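Local coordinates for possible hydrolase (Mycobacterium tuberculosis, PDB 6WYN), which hydrolyses short, straight-chain carboxylic esters, favouring four-atom chains, as a serine esterase probably involved in ester and lipid metabolism, at residues L49-E54 / L230-F235; V103-P108 / A319-V324; A148-G153 / R325-T330; V180-L185 / A260-D265; E291-R294 / H298-G301. One frame throughout, in Å; residues are numbered along the deposited sequence.

Contact 1: residues L49-E54 / L230-F235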
# COMPACT_ATOMS: atom_id res chain seq x y z
N LEU A 49 -6.16 9.42 14.95
CA LEU A 49 -7.24 8.91 14.06
C LEU A 49 -8.32 9.99 13.80
O LEU A 49 -8.99 9.89 12.75
CB LEU A 49 -7.86 7.62 14.59
CG LEU A 49 -6.98 6.36 14.49
CD1 LEU A 49 -7.76 5.17 15.04
CD2 LEU A 49 -6.54 6.11 13.05
N ALA A 50 -8.52 10.95 14.72
CA ALA A 50 -9.51 12.03 14.54
C ALA A 50 -9.14 12.83 13.28
O ALA A 50 -10.08 13.21 12.56
CB ALA A 50 -9.57 12.90 15.78
N GLU A 51 -7.85 13.02 13.01
CA GLU A 51 -7.32 13.70 11.80
C GLU A 51 -7.75 12.92 10.58
O GLU A 51 -8.21 13.54 9.60
CB GLU A 51 -5.80 13.86 11.86
CG GLU A 51 -5.28 14.73 13.00
CD GLU A 51 -3.76 14.92 13.01
OE1 GLU A 51 -3.27 15.60 13.93
OE2 GLU A 51 -3.07 14.44 12.08
N ASN A 52 -7.68 11.58 10.61
CA ASN A 52 -8.11 10.73 9.49
C ASN A 52 -9.62 10.84 9.29
O ASN A 52 -10.05 10.93 8.10
CB ASN A 52 -7.69 9.27 9.63
CG ASN A 52 -6.20 9.11 9.76
OD1 ASN A 52 -5.71 9.00 10.89
ND2 ASN A 52 -5.46 9.17 8.66
N ALA A 53 -10.41 10.80 10.35
CA ALA A 53 -11.88 10.98 10.21
C ALA A 53 -12.19 12.36 9.55
O ALA A 53 -12.99 12.38 8.65
CB ALA A 53 -12.57 10.82 11.54
N GLU A 54 -11.56 13.45 9.97
CA GLU A 54 -11.76 14.81 9.39
C GLU A 54 -11.35 14.78 7.89
O GLU A 54 -12.17 15.13 7.04
CB GLU A 54 -10.96 15.76 10.27
CG GLU A 54 -10.92 17.22 9.83
CD GLU A 54 -9.89 18.09 10.58
OE1 GLU A 54 -10.00 19.35 10.50
OE2 GLU A 54 -8.97 17.51 11.23
N LEU A 230 1.11 15.38 5.74
CA LEU A 230 2.49 14.87 5.55
C LEU A 230 3.12 14.45 6.89
O LEU A 230 3.79 13.39 6.92
CB LEU A 230 3.35 15.93 4.87
CG LEU A 230 2.95 16.30 3.44
CD1 LEU A 230 3.90 17.36 2.86
CD2 LEU A 230 2.89 15.07 2.53
N ARG A 231 2.95 15.26 7.93
CA ARG A 231 3.48 15.02 9.30
C ARG A 231 2.93 13.68 9.82
O ARG A 231 3.67 12.90 10.43
CB ARG A 231 3.07 16.21 10.18
CG ARG A 231 3.50 16.11 11.63
CD ARG A 231 3.17 17.34 12.49
NE ARG A 231 3.71 18.58 11.90
CZ ARG A 231 4.94 19.10 12.11
NH1 ARG A 231 5.82 18.49 12.91
NH2 ARG A 231 5.29 20.23 11.50
N ARG A 232 1.62 13.45 9.62
CA ARG A 232 0.97 12.20 10.10
C ARG A 232 1.63 11.01 9.38
O ARG A 232 1.93 10.00 10.04
CB ARG A 232 -0.52 12.27 9.78
CG ARG A 232 -1.34 11.06 10.19
CD ARG A 232 -2.74 11.47 10.60
NE ARG A 232 -3.70 11.55 9.52
CZ ARG A 232 -4.07 12.66 8.88
NH1 ARG A 232 -3.53 13.83 9.22
NH2 ARG A 232 -4.96 12.61 7.92
N GLY A 233 1.85 11.15 8.07
CA GLY A 233 2.46 10.07 7.27
C GLY A 233 3.86 9.75 7.76
O GLY A 233 4.20 8.53 7.92
N VAL A 234 4.65 10.78 8.03
CA VAL A 234 6.04 10.61 8.53
C VAL A 234 6.03 9.98 9.94
O VAL A 234 6.80 9.07 10.17
CB VAL A 234 6.82 11.93 8.50
CG1 VAL A 234 8.17 11.80 9.20
CG2 VAL A 234 7.01 12.45 7.08
N PHE A 235 5.22 10.48 10.86
CA PHE A 235 5.02 9.86 12.19
C PHE A 235 4.88 8.31 12.09
O PHE A 235 5.64 7.56 12.71
CB PHE A 235 3.78 10.48 12.82
CG PHE A 235 3.38 9.82 14.10
CD1 PHE A 235 4.26 9.79 15.17
CD2 PHE A 235 2.14 9.22 14.22
CE1 PHE A 235 3.89 9.18 16.36
CE2 PHE A 235 1.77 8.61 15.41
CZ PHE A 235 2.64 8.60 16.47

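Contact 2: residues V103-P108 / A319-V324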
# COMPACT_ATOMS: atom_id res chain seq x y z
N VAL A 103 -11.27 4.46 7.59
CA VAL A 103 -12.16 5.20 8.54
C VAL A 103 -13.37 5.71 7.74
O VAL A 103 -14.52 5.49 8.17
CB VAL A 103 -11.36 6.31 9.26
CG1 VAL A 103 -12.25 7.36 9.97
CG2 VAL A 103 -10.44 5.68 10.27
N GLY A 104 -13.15 6.27 6.55
CA GLY A 104 -14.26 6.73 5.70
C GLY A 104 -15.14 5.63 5.20
O GLY A 104 -16.39 5.84 5.05
N LEU A 105 -14.57 4.50 4.81
CA LEU A 105 -15.40 3.42 4.25
C LEU A 105 -16.28 2.77 5.33
O LEU A 105 -17.38 2.27 4.98
CB LEU A 105 -14.45 2.43 3.60
CG LEU A 105 -15.10 1.33 2.79
CD1 LEU A 105 -15.84 1.91 1.60
CD2 LEU A 105 -14.03 0.33 2.36
N GLY A 106 -15.80 2.70 6.58
CA GLY A 106 -16.60 2.14 7.68
C GLY A 106 -16.79 0.64 7.58
O GLY A 106 -17.69 0.14 8.17
N GLU A 107 -15.96 -0.09 6.85
CA GLU A 107 -16.04 -1.57 6.77
C GLU A 107 -14.96 -2.24 7.63
O GLU A 107 -13.83 -1.78 7.74
CB GLU A 107 -15.88 -2.00 5.32
CG GLU A 107 -16.98 -1.47 4.43
CD GLU A 107 -18.34 -2.07 4.74
OE1 GLU A 107 -18.40 -3.32 4.84
OE2 GLU A 107 -19.30 -1.29 4.94
N PRO A 108 -15.21 -3.44 8.16
CA PRO A 108 -14.12 -4.23 8.76
C PRO A 108 -13.04 -4.56 7.71
O PRO A 108 -13.33 -4.97 6.57
CB PRO A 108 -14.81 -5.49 9.31
CG PRO A 108 -16.15 -5.54 8.57
CD PRO A 108 -16.53 -4.11 8.24
N ALA A 319 -12.33 10.40 -2.81
CA ALA A 319 -12.70 9.88 -4.16
C ALA A 319 -12.41 8.37 -4.16
O ALA A 319 -13.22 7.59 -4.66
CB ALA A 319 -11.94 10.66 -5.23
N LEU A 320 -11.31 7.93 -3.51
CA LEU A 320 -11.04 6.47 -3.46
C LEU A 320 -12.09 5.70 -2.63
O LEU A 320 -12.47 4.58 -3.01
CB LEU A 320 -9.60 6.22 -2.98
CG LEU A 320 -9.19 4.75 -3.05
CD1 LEU A 320 -9.42 4.23 -4.46
CD2 LEU A 320 -7.73 4.57 -2.66
N ILE A 321 -12.52 6.27 -1.52
CA ILE A 321 -13.58 5.63 -0.69
C ILE A 321 -14.82 5.34 -1.57
O ILE A 321 -15.35 4.22 -1.59
CB ILE A 321 -13.87 6.52 0.54
CG1 ILE A 321 -12.72 6.48 1.55
CG2 ILE A 321 -15.19 6.09 1.18
CD1 ILE A 321 -12.60 7.74 2.42
N GLU A 322 -15.25 6.32 -2.38
CA GLU A 322 -16.48 6.17 -3.20
C GLU A 322 -16.24 5.06 -4.20
O GLU A 322 -17.14 4.24 -4.39
CB GLU A 322 -16.89 7.51 -3.84
CG GLU A 322 -17.54 8.46 -2.85
CD GLU A 322 -18.25 7.86 -1.61
OE1 GLU A 322 -17.94 8.32 -0.48
OE2 GLU A 322 -19.11 6.94 -1.75
N ILE A 323 -15.07 4.99 -4.81
CA ILE A 323 -14.83 3.92 -5.81
C ILE A 323 -14.83 2.57 -5.10
O ILE A 323 -15.35 1.59 -5.65
CB ILE A 323 -13.50 4.12 -6.56
CG1 ILE A 323 -13.56 5.33 -7.49
CG2 ILE A 323 -13.11 2.85 -7.30
CD1 ILE A 323 -12.20 5.92 -7.76
N VAL A 324 -14.16 2.47 -3.95
CA VAL A 324 -14.08 1.16 -3.26
C VAL A 324 -15.49 0.78 -2.79
O VAL A 324 -15.86 -0.40 -2.92
CB VAL A 324 -13.07 1.21 -2.10
CG1 VAL A 324 -13.22 -0.01 -1.19
CG2 VAL A 324 -11.66 1.33 -2.66

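Contact 3: residues A148-G153 / R325-T330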
# COMPACT_ATOMS: atom_id res chain seq x y z
N ALA A 148 -12.47 -12.22 3.43
CA ALA A 148 -12.40 -10.96 2.66
C ALA A 148 -12.32 -11.32 1.17
O ALA A 148 -11.23 -11.71 0.71
CB ALA A 148 -11.24 -10.10 3.11
N GLU A 149 -13.42 -11.16 0.45
CA GLU A 149 -13.45 -11.27 -1.03
C GLU A 149 -12.52 -10.23 -1.70
O GLU A 149 -11.75 -10.67 -2.57
CB GLU A 149 -14.88 -11.12 -1.54
CG GLU A 149 -15.74 -12.35 -1.30
CD GLU A 149 -17.22 -12.09 -1.04
OE1 GLU A 149 -17.58 -10.94 -0.67
OE2 GLU A 149 -18.01 -13.06 -1.17
N PHE A 150 -12.54 -8.95 -1.27
CA PHE A 150 -11.94 -7.78 -1.98
C PHE A 150 -10.51 -7.49 -1.49
O PHE A 150 -10.28 -7.36 -0.29
CB PHE A 150 -12.81 -6.53 -1.83
CG PHE A 150 -14.28 -6.82 -1.99
CD1 PHE A 150 -15.03 -7.34 -0.94
CD2 PHE A 150 -14.89 -6.72 -3.23
CE1 PHE A 150 -16.36 -7.68 -1.09
CE2 PHE A 150 -16.23 -7.06 -3.40
CZ PHE A 150 -16.97 -7.53 -2.33
N VAL A 151 -9.58 -7.32 -2.42
CA VAL A 151 -8.21 -6.86 -2.13
C VAL A 151 -7.94 -5.58 -2.90
O VAL A 151 -8.08 -5.58 -4.12
CB VAL A 151 -7.17 -7.94 -2.45
CG1 VAL A 151 -5.77 -7.53 -2.05
CG2 VAL A 151 -7.58 -9.23 -1.76
N VAL A 152 -7.54 -4.56 -2.17
CA VAL A 152 -7.11 -3.27 -2.71
C VAL A 152 -5.62 -3.19 -2.49
O VAL A 152 -5.22 -3.26 -1.32
CB VAL A 152 -7.82 -2.13 -1.99
CG1 VAL A 152 -7.39 -0.78 -2.52
CG2 VAL A 152 -9.32 -2.33 -2.04
N GLY A 153 -4.86 -2.97 -3.56
CA GLY A 153 -3.41 -2.86 -3.49
C GLY A 153 -2.92 -1.66 -4.25
O GLY A 153 -3.26 -1.53 -5.46
N ARG A 325 -16.24 1.75 -2.26
CA ARG A 325 -17.64 1.51 -1.84
C ARG A 325 -18.46 0.94 -3.01
O ARG A 325 -19.23 -0.03 -2.76
CB ARG A 325 -18.29 2.78 -1.27
CG ARG A 325 -19.58 2.42 -0.54
CD ARG A 325 -20.17 3.61 0.17
NE ARG A 325 -19.47 3.89 1.41
CZ ARG A 325 -18.93 5.07 1.72
NH1 ARG A 325 -18.98 6.07 0.86
NH2 ARG A 325 -18.32 5.22 2.88
N GLY A 326 -18.23 1.44 -4.23
CA GLY A 326 -18.94 1.01 -5.45
C GLY A 326 -18.63 -0.44 -5.77
O GLY A 326 -19.54 -1.20 -6.11
N VAL A 327 -17.38 -0.85 -5.59
CA VAL A 327 -16.93 -2.23 -5.88
C VAL A 327 -17.57 -3.17 -4.88
O VAL A 327 -17.96 -4.27 -5.29
CB VAL A 327 -15.40 -2.30 -5.79
CG1 VAL A 327 -14.91 -3.74 -5.72
CG2 VAL A 327 -14.77 -1.54 -6.95
N LEU A 328 -17.63 -2.76 -3.62
CA LEU A 328 -18.33 -3.51 -2.54
C LEU A 328 -19.83 -3.60 -2.88
O LEU A 328 -20.47 -4.49 -2.34
CB LEU A 328 -18.09 -2.81 -1.20
CG LEU A 328 -16.87 -3.25 -0.39
CD1 LEU A 328 -15.63 -3.44 -1.26
CD2 LEU A 328 -16.59 -2.26 0.72
N ASP A 329 -20.35 -2.70 -3.72
CA ASP A 329 -21.76 -2.59 -4.18
C ASP A 329 -22.62 -2.14 -2.99
O ASP A 329 -23.78 -2.57 -2.93
CB ASP A 329 -22.35 -3.90 -4.73
CG ASP A 329 -21.70 -4.48 -5.97
OD1 ASP A 329 -21.10 -3.72 -6.74
OD2 ASP A 329 -21.86 -5.70 -6.19
N THR A 330 -22.06 -1.34 -2.08
CA THR A 330 -22.56 -1.21 -0.68
C THR A 330 -22.68 0.26 -0.29
O THR A 330 -21.66 0.91 -0.13
CB THR A 330 -21.67 -1.95 0.33
OG1 THR A 330 -21.85 -3.36 0.13
CG2 THR A 330 -21.99 -1.63 1.77

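Contact 4: residues V180-L185 / A260-D265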
# COMPACT_ATOMS: atom_id res chain seq x y z
N VAL A 180 -1.19 1.21 -10.66
CA VAL A 180 -0.12 0.29 -11.10
C VAL A 180 -0.64 -0.76 -12.08
O VAL A 180 -1.79 -1.17 -11.99
CB VAL A 180 0.52 -0.37 -9.86
CG1 VAL A 180 -0.44 -1.40 -9.26
CG2 VAL A 180 1.87 -0.98 -10.18
N THR A 181 0.26 -1.23 -12.94
CA THR A 181 0.13 -2.50 -13.70
C THR A 181 1.51 -3.18 -13.64
O THR A 181 2.49 -2.54 -13.31
CB THR A 181 -0.30 -2.26 -15.16
OG1 THR A 181 0.88 -1.82 -15.85
CG2 THR A 181 -1.39 -1.22 -15.32
N PRO A 182 1.65 -4.47 -14.02
CA PRO A 182 2.98 -5.09 -14.07
C PRO A 182 3.96 -4.25 -14.89
O PRO A 182 5.05 -3.94 -14.40
CB PRO A 182 2.68 -6.42 -14.71
CG PRO A 182 1.30 -6.71 -14.21
CD PRO A 182 0.56 -5.40 -14.38
N SER A 183 3.56 -3.82 -16.09
CA SER A 183 4.44 -3.02 -16.98
C SER A 183 4.86 -1.72 -16.30
O SER A 183 6.03 -1.31 -16.43
CB SER A 183 3.79 -2.78 -18.33
OG SER A 183 3.45 -4.03 -18.92
N ALA A 184 3.94 -1.04 -15.62
CA ALA A 184 4.22 0.29 -15.04
C ALA A 184 5.27 0.17 -13.93
O ALA A 184 6.21 0.99 -13.87
CB ALA A 184 2.93 0.90 -14.54
N LEU A 185 5.13 -0.81 -13.05
CA LEU A 185 6.14 -0.94 -11.97
C LEU A 185 7.47 -1.42 -12.57
O LEU A 185 8.49 -0.97 -12.11
CB LEU A 185 5.64 -1.89 -10.87
CG LEU A 185 6.46 -1.85 -9.57
CD1 LEU A 185 6.79 -0.44 -9.15
CD2 LEU A 185 5.71 -2.53 -8.43
N ALA A 260 7.05 -11.02 -16.49
CA ALA A 260 6.55 -12.02 -17.47
C ALA A 260 5.67 -13.02 -16.71
O ALA A 260 4.50 -13.21 -17.16
CB ALA A 260 7.72 -12.72 -18.14
N GLY A 261 6.20 -13.58 -15.59
CA GLY A 261 5.42 -14.46 -14.70
C GLY A 261 4.19 -13.75 -14.16
O GLY A 261 3.14 -14.35 -13.98
N LEU A 262 4.32 -12.47 -13.88
CA LEU A 262 3.20 -11.70 -13.31
C LEU A 262 2.09 -11.49 -14.37
O LEU A 262 0.91 -11.66 -14.02
CB LEU A 262 3.78 -10.38 -12.79
CG LEU A 262 2.93 -9.64 -11.78
CD1 LEU A 262 2.55 -10.53 -10.60
CD2 LEU A 262 3.68 -8.40 -11.32
N TRP A 263 2.45 -11.19 -15.63
CA TRP A 263 1.46 -11.22 -16.76
C TRP A 263 0.85 -12.60 -16.97
O TRP A 263 -0.33 -12.65 -17.29
CB TRP A 263 2.07 -10.67 -18.04
CG TRP A 263 2.16 -9.18 -18.07
CD1 TRP A 263 3.29 -8.43 -18.14
CD2 TRP A 263 1.06 -8.26 -17.98
NE1 TRP A 263 2.98 -7.11 -18.18
CE2 TRP A 263 1.61 -6.96 -18.08
CE3 TRP A 263 -0.34 -8.40 -17.88
CZ2 TRP A 263 0.83 -5.82 -18.00
CZ3 TRP A 263 -1.12 -7.26 -17.84
CH2 TRP A 263 -0.54 -5.99 -17.92
N ASP A 264 1.57 -13.71 -16.75
CA ASP A 264 0.95 -15.06 -16.82
C ASP A 264 -0.10 -15.18 -15.75
O ASP A 264 -1.15 -15.80 -16.03
CB ASP A 264 1.96 -16.19 -16.69
CG ASP A 264 2.85 -16.26 -17.90
OD1 ASP A 264 2.37 -15.89 -18.99
OD2 ASP A 264 4.02 -16.57 -17.72
N ASP A 265 0.18 -14.65 -14.55
CA ASP A 265 -0.81 -14.64 -13.44
C ASP A 265 -2.05 -13.84 -13.83
O ASP A 265 -3.12 -14.36 -13.59
CB ASP A 265 -0.22 -14.10 -12.14
CG ASP A 265 0.81 -15.02 -11.52
OD1 ASP A 265 0.84 -16.24 -11.91
OD2 ASP A 265 1.58 -14.53 -10.67

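Contact 5: residues E291-R294 / H298-G301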
# COMPACT_ATOMS: atom_id res chain seq x y z
N GLU A 291 -3.20 -2.62 -22.18
CA GLU A 291 -2.51 -3.95 -22.02
C GLU A 291 -3.20 -4.73 -20.90
O GLU A 291 -3.54 -5.92 -21.05
CB GLU A 291 -1.01 -3.71 -21.78
CG GLU A 291 -0.21 -4.98 -21.48
CD GLU A 291 1.24 -4.75 -21.16
OE1 GLU A 291 2.07 -5.63 -21.54
OE2 GLU A 291 1.57 -3.65 -20.61
N LEU A 292 -3.53 -4.05 -19.82
CA LEU A 292 -4.21 -4.71 -18.69
C LEU A 292 -5.59 -5.19 -19.13
O LEU A 292 -5.98 -6.35 -18.81
CB LEU A 292 -4.31 -3.74 -17.52
CG LEU A 292 -5.03 -4.25 -16.29
CD1 LEU A 292 -4.37 -5.51 -15.78
CD2 LEU A 292 -5.04 -3.19 -15.23
N HIS A 293 -6.31 -4.39 -19.91
CA HIS A 293 -7.65 -4.78 -20.41
C HIS A 293 -7.52 -6.05 -21.26
O HIS A 293 -8.33 -6.96 -21.10
CB HIS A 293 -8.36 -3.65 -21.21
CG HIS A 293 -9.55 -4.21 -21.90
ND1 HIS A 293 -9.50 -4.64 -23.23
CD2 HIS A 293 -10.76 -4.58 -21.43
CE1 HIS A 293 -10.64 -5.22 -23.54
NE2 HIS A 293 -11.44 -5.19 -22.45
N ARG A 294 -6.54 -6.09 -22.16
CA ARG A 294 -6.41 -7.21 -23.13
C ARG A 294 -6.04 -8.51 -22.41
O ARG A 294 -6.61 -9.55 -22.76
CB ARG A 294 -5.38 -6.83 -24.21
CG ARG A 294 -5.91 -5.82 -25.22
CD ARG A 294 -5.08 -5.74 -26.51
NE ARG A 294 -3.70 -5.48 -26.13
CZ ARG A 294 -3.17 -4.27 -25.95
NH1 ARG A 294 -3.92 -3.19 -26.19
NH2 ARG A 294 -1.92 -4.14 -25.54
N HIS A 298 -11.36 -10.39 -16.71
CA HIS A 298 -12.46 -9.43 -16.47
C HIS A 298 -11.93 -8.10 -15.94
O HIS A 298 -11.90 -7.89 -14.74
CB HIS A 298 -13.56 -10.05 -15.60
CG HIS A 298 -14.81 -9.22 -15.53
ND1 HIS A 298 -15.89 -9.54 -14.69
CD2 HIS A 298 -15.20 -8.10 -16.20
CE1 HIS A 298 -16.85 -8.64 -14.84
NE2 HIS A 298 -16.46 -7.74 -15.76
N PHE A 299 -11.61 -7.19 -16.84
CA PHE A 299 -11.29 -5.79 -16.51
C PHE A 299 -12.59 -4.99 -16.39
O PHE A 299 -13.39 -5.01 -17.35
CB PHE A 299 -10.35 -5.22 -17.57
CG PHE A 299 -9.84 -3.83 -17.27
CD1 PHE A 299 -9.12 -3.57 -16.13
CD2 PHE A 299 -10.08 -2.80 -18.16
CE1 PHE A 299 -8.63 -2.30 -15.86
CE2 PHE A 299 -9.57 -1.54 -17.92
CZ PHE A 299 -8.83 -1.28 -16.78
N ARG A 300 -12.81 -4.32 -15.26
CA ARG A 300 -14.05 -3.56 -14.96
C ARG A 300 -13.90 -2.09 -15.36
O ARG A 300 -14.90 -1.36 -15.28
CB ARG A 300 -14.40 -3.65 -13.48
CG ARG A 300 -14.87 -5.02 -13.02
CD ARG A 300 -15.72 -4.78 -11.79
NE ARG A 300 -16.14 -5.93 -11.02
CZ ARG A 300 -17.09 -6.80 -11.39
NH1 ARG A 300 -17.70 -6.67 -12.56
NH2 ARG A 300 -17.41 -7.81 -10.60
N GLY A 301 -12.70 -1.67 -15.74
CA GLY A 301 -12.42 -0.32 -16.23
C GLY A 301 -11.47 0.41 -15.33
O GLY A 301 -11.18 -0.08 -14.21
O HOH W 1 -10.53 -8.03 -19.72

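Contact 1: residues L49-E54 / L230-F235
The guanidinium of Arg232 lies with one face against Glu51, whose CB stands 3.4 Å above its plane and toward its rim. This is helix-to-helix packing through a buried arginine in an alpha/beta hydrolase. Helix 49-55 comes from the N-terminal part of the chain. Helix 227-237 lies between strands 174-178 and 273-278 in the chain and is probably part of the inserted cap domain. The helix backbones stay well apart, with the CA atoms of Glu51 and Arg232 8.6 Å from each other, and side chains bridge the distance.

Arg232 leaves its helix with CG anti to the backbone N. Its chain then bends at chi2 and at chi3 (88°), which turns the guanidinium across the flank of Glu51. Glu51 is extended beyond CG and runs past Arg232 in the opposite direction. Its OE2 forms a salt bridge with Arg232 NH1 at 3.0 Å. The hydrogen bond within that bridge is weak, with an N-H...O angle of 130°. The carboxylate and guanidinium planes stand 81° apart, so the ion pair is not the flat, two-pronged kind.

The amide of Asn52 comes to the NE edge of the same guanidinium, close to its plane, but is turned steeply against it. Arg232 is thus met on a face by one residue and at an edge by the next. Further out, Thr100 of helix 99-105 and Leu48 also touch Arg232. The carboxylate oxygen of the salt bridge also lies close to the aliphatic part of the arginine, with Arg232 CD 3.3 Å from Glu51 OE2.

Contact 2: residues V103-P108 / A319-V324
Leu105 sends its two methyl groups to different residues of helix 317-328. CD2 meets Val324 CG1 at 3.7 Å, and these two side chains cross at about a right angle. CD1 lies 4.3 Å from Ile321 CG2 and 4.0 Å from Ile321 O. The contact is apolar helix-to-helix packing in the alpha/beta hydrolase fold. It joins the end of helix 99-105 to the helix near the C-terminus.

Glycine allows a close approach here. The delta methyl of Ile321 sits on the backbone of Gly104, with CD1 3.8 Å from CA. The CA atoms of Leu105 and Ile321 come within 5.7 Å. Ile321 CG2 lies over the same turn, 4.0 Å from Leu105 N. CG1 of Ile321 is anti to the carbonyl carbon (chi1 -72°), which leaves CG2 anti to the backbone N. The two branches can therefore cover neighbouring parts of the glycine-leucine backbone. The four touching residues are buried.

The next shell places both helices in the fold. Leu105 also touches Arg325, right after Val324, and Leu328, a turn beyond it. On the sheet side of that helix, Leu320 and Ile323 rest on Val276 of strand 273-278, and Ile323 also reaches His303 and Val305 of strand 299-305. Gly106 takes positive phi (70°) directly after helix 99-105 and turns the chain toward strand 109-112. Beyond it, Glu107 packs on Leu328, and its OE1 forms a salt bridge with Arg84 NH1.

Contact 3: residues A148-G153 / R325-T330
Phe150 and Leu328 are the closest backbone pair, with CA atoms 7.7 Å apart, where a strand begins and a helix ends. Strand 150-154 is an inner, parallel strand of the alpha/beta hydrolase sheet, and it leads into what fits the GxSxG nucleophile elbow, which includes Gly153 and the probable nucleophile Ser155. Helix 317-328 packs on one side of this sheet. It closes with a Schellman motif: Asp329 has positive phi (69°), and Thr330 N bonds back to Arg325 O at 3.2 Å. The second bond of the motif, Asp329 N to Gly326 O, is weak.

Leu328 CD1 sits over a face of the Phe150 ring in a CH-pi contact, 3.9 Å from the ring centroid and 16° off the normal. The methyl is displaced toward CG, which it approaches to 3.7 Å. Glu149 CB covers part of the opposite face, so the ring is held between its own neighbour and the helix end. CB of Phe150 points toward the helix, and with CG anti to the carbonyl carbon (chi1 -43°) the ring lies against its end.

Glu174 of the adjoining strand 174-178 touches both Phe150 and Val327, while Leu105 and Glu107 pack on Leu328. On the same side of the ring as Leu328 CD1, Val327 also meets it: Val327 CG1 lies 3.9 Å from Phe150 CD2, and Val327 O lies 3.8 Å from Phe150 CE2.

Contact 4: residues V180-L185 / A260-D265
Pro182 lies across one face of the Trp263 indole, and this is the tight part of the contact. Its CB makes a CH-pi contact with the five-membered ring, 3.8 Å from the centroid and 23° off the normal. The proline ring continues over the rim of the six-membered ring, where Pro182 CD comes 3.7 Å from Trp263 CZ2. The two side chains cross at about a right angle. CG of Trp263 is anti to its carbonyl carbon, which swings the indole out over the proline.

Leu262 packs more loosely beside this CH-pi contact. Its CD2 reaches Pro182 CB at 4.1 Å. Leu262 also touches Leu159 and Ile162 of helix 156-167.

The polar side lies at the indole edge, where Ser183 is partly open to solvent. Trp263 NE1 donates to Ser183 OG at 3.2 Å, close to the ring plane. The bond is weak, with an angle of 134° at the hydrogen. Ser183 OG has a stronger partner in Glu291 OE2 of helix 286-295, so the hydroxyl joins three parts of the chain.

Just before the proline in the chain, Thr181 is the N-cap of helix 182-200. Its OG1 accepts from Ala184 N at 3.2 Å, a fairly straight bond (158°). The pattern is an N-capped helix opening with proline. It starts just after the probable active-site residue Asp179, where the alpha/beta hydrolase chain leaves strand 174-178.

Contact 5: residues E291-R294 / H298-G301
A beta-alpha-beta unit of the alpha/beta hydrolase sheet is closed here: strand 273-278, helix 286-295 and the edge strand 299-305. The chain turns back sharply between helix and strand, and Phe299 folds onto the helix it has just left. The CA atoms of His293 and Phe299 are only 5.4 Å apart.

Phe299 is the centre of the contact. Its CG is anti to the backbone N (chi1 -175°), and the ring lies against Leu292 and His293. Leu292 CD2 approaches Phe299 CE1 at 3.8 Å, and the two side chains cross at about a right angle. At the opposite rim, but on the same side of the ring plane, His293 CB touches Phe299 CD2 at 3.6 Å. The imidazole itself meets Phe299 edge-on: Phe299 CD2 lies near the imidazole plane, 3.8 Å from His293 CD2.

The faces of the phenyl ring meet backbone. His293 N lies over one face. Gly301 N lies over the centre of the opposite face, 3.7 Å above the plane, so the strand's own backbone covers that face. Leu275 of strand 273-278 also touches the Phe299 side chain. Leu292 is buried, whereas His293 is exposed, so the packing runs from the core to the surface.

One water completes the join between the backbones. It donates to His293 O at 2.8 Å and accepts from Phe299 N at 3.2 Å.

In the fold
Contacts 2 and 3 are neighbours on helix 317-328, with centres about 9 Å apart; Leu105 CD2 of contact 2 meets Leu328 CD2 of contact 3 at 4.0 Å. Contact 1 touches contact 2 through Ala53 and Val103, their centres about 16 Å apart. Contacts 4 and 5 form a second pair, about 13 Å between centres, linked by Ser183 OG and Glu291 OE2 at 2.6 Å. The centres of contacts 1 and 5 are about 34 Å apart, across the chain's centre. The second pair lies near the probable active site: the side chain of Pro182 is about 10 Å from that of Ser155, and that of Leu292 about 10 Å from that of Asp179.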